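Local coordinates for protein Nrps/pks (Streptomyces albus, PDB 4OPF) that probably catalyses chain-extending Claisen condensations as a ketosynthase domain of the oxazolomycin assembly line, a polyketide synthase of the "AT-less" type, at residues P266-L279 with P302-Y314. Residues are numbered along the deposited sequence; the frame is centred on the assembly and turned at random.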
# COMPACT_ATOMS: atom_id res chain seq x y z
N PRO A 266 3.02 20.64 11.65
CA PRO A 266 3.26 19.33 12.22
C PRO A 266 2.30 19.03 13.39
O PRO A 266 1.69 19.94 13.95
CB PRO A 266 4.71 19.42 12.73
CG PRO A 266 5.23 20.69 12.17
CD PRO A 266 4.07 21.60 12.02
N ASN A 267 2.11 17.74 13.68
CA ASN A 267 1.31 17.29 14.81
C ASN A 267 2.34 16.62 15.71
O ASN A 267 2.75 15.52 15.44
CB ASN A 267 0.24 16.31 14.37
CG ASN A 267 -0.56 15.78 15.52
OD1 ASN A 267 -0.13 15.88 16.66
ND2 ASN A 267 -1.73 15.21 15.25
N PRO A 268 2.82 17.30 16.72
CA PRO A 268 3.80 16.75 17.62
C PRO A 268 3.38 15.42 18.21
O PRO A 268 4.18 14.50 18.32
CB PRO A 268 3.91 17.81 18.72
CG PRO A 268 3.52 19.11 18.03
CD PRO A 268 2.46 18.71 17.05
N ALA A 269 2.13 15.27 18.57
CA ALA A 269 1.64 13.99 19.19
C ALA A 269 1.76 12.81 18.21
O ALA A 269 2.07 11.68 18.60
CB ALA A 269 0.21 14.17 19.65
N ALA A 270 1.58 13.08 16.90
CA ALA A 270 1.68 12.03 15.90
C ALA A 270 3.14 11.66 15.68
O ALA A 270 3.46 10.52 15.49
CB ALA A 270 1.07 12.49 14.58
N GLN A 271 4.04 12.62 15.76
CA GLN A 271 5.49 12.31 15.69
C GLN A 271 5.97 11.49 16.88
O GLN A 271 6.62 10.48 16.68
CB GLN A 271 6.31 13.57 15.53
CG GLN A 271 6.01 14.29 14.21
CD GLN A 271 6.91 15.53 13.98
OE1 GLN A 271 7.93 15.73 14.63
NE2 GLN A 271 6.52 16.34 13.05
N ARG A 272 5.57 11.86 18.10
CA ARG A 272 5.84 11.01 19.24
C ARG A 272 5.24 9.62 19.06
O ARG A 272 5.92 8.64 19.26
CB ARG A 272 5.32 11.63 20.53
CG ARG A 272 6.06 12.89 20.95
CD ARG A 272 5.60 13.44 22.32
NE ARG A 272 4.32 14.09 22.32
CZ ARG A 272 4.09 15.38 22.05
NH1 ARG A 272 2.86 15.86 22.08
NH2 ARG A 272 5.08 16.20 21.75
N GLY A 273 3.98 9.56 18.65
CA GLY A 273 3.28 8.30 18.55
C GLY A 273 3.93 7.33 17.55
O GLY A 273 4.05 6.16 17.82
N VAL A 274 4.36 7.83 16.39
CA VAL A 274 4.89 6.92 15.37
C VAL A 274 6.23 6.39 15.85
O VAL A 274 6.57 5.23 15.64
CB VAL A 274 4.98 7.58 14.00
CG1 VAL A 274 6.20 8.48 13.88
CG2 VAL A 274 5.06 6.51 12.96
N MSE A 275 6.98 7.22 16.55
CA MSE A 275 8.28 6.74 17.04
C MSE A 275 8.08 5.75 18.18
O MSE A 275 8.73 4.71 18.20
CB MSE A 275 9.19 7.87 17.52
CG MSE A 275 9.59 8.82 16.38
SE MSE A 275 11.00 10.08 16.96
CE MSE A 275 9.84 11.32 17.85
N ALA A 276 7.21 6.06 19.13
CA ALA A 276 6.91 5.11 20.21
C ALA A 276 6.34 3.80 19.70
O ALA A 276 6.68 2.73 20.20
CB ALA A 276 5.94 5.74 21.22
N ARG A 277 5.50 3.83 18.66
CA ARG A 277 5.01 2.60 18.07
C ARG A 277 6.09 1.77 17.42
O ARG A 277 6.12 0.53 17.55
CB ARG A 277 3.88 2.94 17.06
CG ARG A 277 3.25 1.76 16.36
CD ARG A 277 2.45 0.83 17.31
NE ARG A 277 2.04 -0.34 16.52
CZ ARG A 277 1.81 -1.55 17.00
NH1 ARG A 277 1.49 -2.53 16.15
NH2 ARG A 277 1.93 -1.79 18.30
N ALA A 278 6.99 2.38 16.67
CA ALA A 278 8.04 1.57 16.03
C ALA A 278 8.93 0.90 17.07
O ALA A 278 9.37 -0.25 16.90
CB ALA A 278 8.92 2.41 15.12
N LEU A 279 9.23 1.64 18.11
CA LEU A 279 10.00 1.07 19.23
C LEU A 279 9.34 -0.11 19.91
O LEU A 279 10.01 -1.10 20.19
CB LEU A 279 10.20 2.08 20.33
CG LEU A 279 11.35 3.02 20.17
CD1 LEU A 279 11.36 3.80 21.49
CD2 LEU A 279 12.71 2.30 20.00
N PRO A 302 9.26 23.10 12.71
CA PRO A 302 9.22 21.65 12.68
C PRO A 302 10.50 21.02 13.21
O PRO A 302 10.43 19.97 13.82
CB PRO A 302 8.99 21.30 11.21
CG PRO A 302 9.09 22.57 10.47
CD PRO A 302 8.94 23.71 11.41
N ASP A 303 11.66 21.65 13.02
CA ASP A 303 12.89 21.06 13.51
C ASP A 303 12.90 21.03 15.04
O ASP A 303 13.32 20.06 15.67
CB ASP A 303 14.08 21.87 13.01
CG ASP A 303 14.41 21.64 11.50
OD1 ASP A 303 13.86 20.70 10.87
OD2 ASP A 303 15.23 22.43 10.97
N LEU A 304 12.45 22.12 15.65
CA LEU A 304 12.37 22.16 17.09
C LEU A 304 11.38 21.13 17.63
O LEU A 304 11.63 20.46 18.62
CB LEU A 304 11.93 23.55 17.52
CG LEU A 304 11.76 23.74 19.01
CD1 LEU A 304 13.11 23.53 19.69
CD2 LEU A 304 11.17 25.12 19.30
N ILE A 305 10.23 21.03 16.99
CA ILE A 305 9.25 20.03 17.34
C ILE A 305 9.86 18.63 17.27
O ILE A 305 9.68 17.80 18.21
CB ILE A 305 8.00 20.15 16.45
CG1 ILE A 305 7.20 21.36 16.95
CG2 ILE A 305 7.20 18.85 16.46
CD1 ILE A 305 6.12 21.80 15.99
N GLU A 306 10.60 18.38 16.21
CA GLU A 306 11.23 17.08 16.05
C GLU A 306 12.19 16.77 17.18
O GLU A 306 12.18 15.65 17.70
CB GLU A 306 11.92 16.87 14.69
CG GLU A 306 12.55 15.50 14.64
CD GLU A 306 13.20 15.05 13.30
OE1 GLU A 306 13.59 15.96 12.49
OE2 GLU A 306 13.35 13.77 13.10
N LEU A 307 13.05 17.72 17.52
CA LEU A 307 14.04 17.49 18.57
C LEU A 307 13.39 17.23 19.96
O LEU A 307 13.80 16.36 20.69
CB LEU A 307 14.97 18.69 18.70
CG LEU A 307 15.92 18.92 17.52
CD1 LEU A 307 16.72 20.15 17.84
CD2 LEU A 307 16.87 17.79 17.25
N LYS A 308 12.34 17.95 20.28
CA LYS A 308 11.61 17.71 21.52
C LYS A 308 10.92 16.39 21.49
O LYS A 308 10.83 15.73 22.50
CB LYS A 308 10.59 18.81 21.74
CG LYS A 308 11.26 20.14 22.04
CD LYS A 308 10.22 21.23 22.30
CE LYS A 308 10.91 22.56 22.61
NZ LYS A 308 9.97 23.73 22.72
N ALA A 309 10.43 15.97 20.33
CA ALA A 309 9.71 14.70 20.28
C ALA A 309 10.67 13.51 20.43
O ALA A 309 10.37 12.51 21.14
CB ALA A 309 8.94 14.58 18.96
N ILE A 310 11.83 13.59 19.76
CA ILE A 310 12.93 12.63 20.01
C ILE A 310 13.32 12.52 21.51
O ILE A 310 13.34 11.42 22.07
CB ILE A 310 14.15 12.95 19.17
CG1 ILE A 310 13.78 12.68 17.69
CG2 ILE A 310 15.35 12.07 19.59
CD1 ILE A 310 14.77 13.29 16.71
N ALA A 311 13.57 13.65 22.14
CA ALA A 311 13.90 13.63 23.54
C ALA A 311 12.80 12.97 24.38
O ALA A 311 13.10 12.12 25.26
CB ALA A 311 14.19 15.04 24.06
N ALA A 312 11.54 13.30 24.09
CA ALA A 312 10.43 12.79 24.88
C ALA A 312 10.26 11.29 24.73
O ALA A 312 9.96 10.60 25.69
CB ALA A 312 9.13 13.53 24.58
N VAL A 313 10.47 10.76 23.55
CA VAL A 313 10.23 9.38 23.32
C VAL A 313 11.48 8.55 23.66
O VAL A 313 11.37 7.48 24.27
CB VAL A 313 9.87 9.11 21.85
CG1 VAL A 313 9.98 7.62 21.52
CG2 VAL A 313 8.46 9.57 21.54
N TYR A 314 12.64 9.00 23.21
CA TYR A 314 13.88 8.21 23.28
C TYR A 314 14.70 8.39 24.56
O TYR A 314 15.42 7.46 24.96
CB TYR A 314 14.79 8.52 22.06
CG TYR A 314 14.41 7.67 20.89
CD1 TYR A 314 14.84 6.40 20.84
CD2 TYR A 314 13.63 8.13 19.87
CE1 TYR A 314 14.55 5.59 19.80
CE2 TYR A 314 13.28 7.31 18.82
CZ TYR A 314 13.76 6.05 18.78
OH TYR A 314 13.44 5.12 17.84
O HOH W 1 8.70 18.16 12.97
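Pro266, just ahead of one helix, meets Pro302, in the first turn of the other: the axes of 268-279 and 302-314 cross at -41°, come within 9.2 Å and point roughly the same way. The backbones draw nearest at Arg272 and Ala309, where a methyl is small enough to let Arg272 CG lie on Ala309 CB at 3.9 Å. Selenomethionine Met275 is the long, pliant knob, set among Ala309, Ile310, Val313 and Tyr314. Its chain bends at the last torsion (chi3 -81°), which folds CE against Ala309 CB, 3.6 Å away, while SE meets the edge of the Tyr314 ring at CE2 (4.0 Å), a Met-aromatic contact. Val313 answers as a branched knob: CG2 packs on the backbone of Arg272, and CG1 reaches Ala276 and Leu279. Leu279 CD1 lies over one face of the Tyr314 ring, whose hydroxyl bonds His404 on strand 401-408; a leucine in place of Tyr314 would probably leave His404 without this partner and Met275 SE without its aromatic edge. Toward the N-terminal ends, Ile305 spreads its two branches, CD1 to Pro266 and CG2 to Pro268 CG at 4.0 Å. Gln271, extended beyond CG, adds a polar link: its NE2 donates to a water (2.8 Å) that in turn donates to Pro302 O. Glu306, alongside, is held by the backbone N atoms of Asn295 and Ala296. With Val274 and Tyr314 resting on strands of the central sheet, this is the pair of helices, running in the same general direction and joined through strand 291-293, that layers the C-terminal half of the thiolase fold of ketosynthases.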